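Side-chain contact in P-granule scaffold (Caenorhabditis japonica, PDB 5W4A), which is a scaffold protein of germline P granules, probably contributing to granule assembly and, with localized regulators, to mRNA repression: residues L89-F92 and K93-Q97. Residues are numbered along the deposited sequence; the frame is centred on the assembly and turned at random.
Sequences LTEF and KKRNQ
Glu91 and Arg95, one turn apart on helix 89-100, form an i to i+4 salt bridge in which a single carboxylate oxygen takes both bonds. Glu91 OE2 accepts from Arg95 NE at 2.8 Å on its anti lone pair, and from Arg95 NH2 at 3.0 Å nearly along its own C-O axis. The N-H...O angles, 150° and 137°, are bent, as expected when two donors converge on one atom. OE2 lies close to the guanidinium plane, at the NE/NH2 edge; the grip is side-on, through NE and NH2, but the carboxylate plane is turned 51° from the guanidinium. Torsions on both partners bring this about: Glu91 CG stands anti to the backbone N and the chain bends at chi2, while in Arg95 chi1 sets CG beside its own backbone N, 3.3 Å from Glu91 O, and the bend at chi2 then carries the guanidinium to OE2. The other oxygen, Glu91 OE1, lies 4.2 Å from Lys94 NZ, too long for a salt bridge, though the opposite charges probably attract weakly. Replacing Arg95 by a leucine would probably leave the Glu91 carboxylate without its two-nitrogen partner and freer to turn. Beneath the side chains, helical bonds tie the turns together, among them Asn96 N to Phe92 O at 2.9 Å. Outward, Arg95 also makes a cation-pi contact with Phe65, and with Glu91 it touches Val61 of helix 57-64. Phe92 and Asn96 pack on Met78 of helix 71-84, while Phe92 meets His106 edge-to-face and the Asn96 amide is hydrogen-bonded to Thr105, His106 and Ser109, so helix 89-100 packs against helices 57-64 and 71-84 and against residues that follow it.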
loop_
_atom_site.group_PDB
_atom_site.type_symbol
_atom_site.label_atom_id
_atom_site.label_comp_id
_atom_site.label_asym_id
_atom_site.label_seq_id
_atom_site.Cartn_x
_atom_site.Cartn_y
_atom_site.Cartn_z
ATOM N N LEU C 89 8.779 13.597 21.135
ATOM C CA LEU C 89 8.557 12.424 21.976
ATOM C C LEU C 89 8.365 12.786 23.439
ATOM O O LEU C 89 7.651 12.079 24.166
ATOM C CB LEU C 89 9.724 11.451 21.821
ATOM C CG LEU C 89 9.605 10.099 22.516
ATOM C CD1 LEU C 89 8.455 9.244 21.974
ATOM C CD2 LEU C 89 10.919 9.348 22.350
ATOM N N THR C 90 8.989 13.864 23.907
ATOM C CA THR C 90 8.726 14.299 25.269
ATOM C C THR C 90 7.291 14.785 25.405
ATOM O O THR C 90 6.617 14.464 26.394
ATOM C CB THR C 90 9.725 15.380 25.673
ATOM O OG1 THR C 90 11.039 14.808 25.666
ATOM C CG2 THR C 90 9.418 15.910 27.057
ATOM N N GLU C 91 6.789 15.516 24.397
ATOM C CA GLU C 91 5.392 15.934 24.414
ATOM C C GLU C 91 4.465 14.724 24.386
ATOM O O GLU C 91 3.450 14.705 25.087
ATOM C CB GLU C 91 5.091 16.871 23.236
ATOM C CG GLU C 91 3.673 17.440 23.218
ATOM C CD GLU C 91 3.433 18.526 24.261
ATOM O OE1 GLU C 91 4.383 19.264 24.594
ATOM O OE2 GLU C 91 2.284 18.662 24.722
ATOM N N PHE C 92 4.815 13.694 23.611
ATOM C CA PHE C 92 4.013 12.477 23.612
ATOM C C PHE C 92 3.926 11.879 25.010
ATOM O O PHE C 92 2.849 11.493 25.471
ATOM C CB PHE C 92 4.599 11.471 22.638
ATOM C CG PHE C 92 3.924 10.132 22.657
ATOM C CD1 PHE C 92 4.244 9.186 23.609
ATOM C CD2 PHE C 92 2.969 9.814 21.702
ATOM C CE1 PHE C 92 3.640 7.952 23.605
ATOM C CE2 PHE C 92 2.361 8.587 21.688
ATOM C CZ PHE C 92 2.676 7.655 22.645
ATOM N N LYS C 93 5.064 11.770 25.694
ATOM C CA LYS C 93 5.057 11.162 27.019
ATOM C C LYS C 93 4.242 11.989 28.006
ATOM O O LYS C 93 3.536 11.433 28.855
ATOM C CB LYS C 93 6.495 10.982 27.494
ATOM C CG LYS C 93 7.221 9.879 26.740
ATOM C CD LYS C 93 8.604 9.661 27.321
ATOM C CE LYS C 93 9.034 8.210 27.210
ATOM N NZ LYS C 93 10.270 7.930 28.006
ATOM N N LYS C 94 4.325 13.320 27.910
ATOM C CA LYS C 94 3.507 14.189 28.754
ATOM C C LYS C 94 2.024 13.934 28.529
ATOM O O LYS C 94 1.256 13.817 29.491
ATOM C CB LYS C 94 3.835 15.666 28.491
ATOM C CG LYS C 94 2.814 16.682 29.077
ATOM C CD LYS C 94 2.930 18.088 28.460
ATOM C CE LYS C 94 4.224 18.789 28.864
ATOM N NZ LYS C 94 4.155 20.266 28.640
ATOM N N ARG C 95 1.589 13.903 27.260
ATOM C CA ARG C 95 0.175 13.686 26.975
ATOM C C ARG C 95 -0.267 12.309 27.461
ATOM O O ARG C 95 -1.388 12.149 27.955
ATOM C CB ARG C 95 -0.095 13.830 25.471
ATOM C CG ARG C 95 0.208 15.216 24.920
ATOM C CD ARG C 95 -0.787 16.247 25.379
ATOM N NE ARG C 95 -0.314 17.575 24.991
ATOM C CZ ARG C 95 -1.058 18.670 24.967
ATOM N NH1 ARG C 95 -2.336 18.636 25.309
ATOM N NH2 ARG C 95 -0.513 19.816 24.581
ATOM N N ASN C 96 0.602 11.307 27.320
ATOM C CA ASN C 96 0.251 9.963 27.758
ATOM C C ASN C 96 0.107 9.908 29.274
ATOM O O ASN C 96 -0.816 9.276 29.793
ATOM C CB ASN C 96 1.284 8.967 27.260
ATOM C CG ASN C 96 0.679 7.608 26.963
ATOM O OD1 ASN C 96 -0.474 7.513 26.527
ATOM N ND2 ASN C 96 1.449 6.560 27.170
ATOM N N GLN C 97 0.997 10.583 30.003
ATOM C CA GLN C 97 0.865 10.625 31.461
ATOM C C GLN C 97 -0.471 11.241 31.876
ATOM O O GLN C 97 -1.144 10.730 32.784
ATOM C CB GLN C 97 2.036 11.403 32.067
ATOM C CG GLN C 97 1.892 11.685 33.565
ATOM C CD GLN C 97 3.002 12.566 34.085
ATOM O OE1 GLN C 97 4.103 12.590 33.532
ATOM N NE2 GLN C 97 2.717 13.312 35.144
#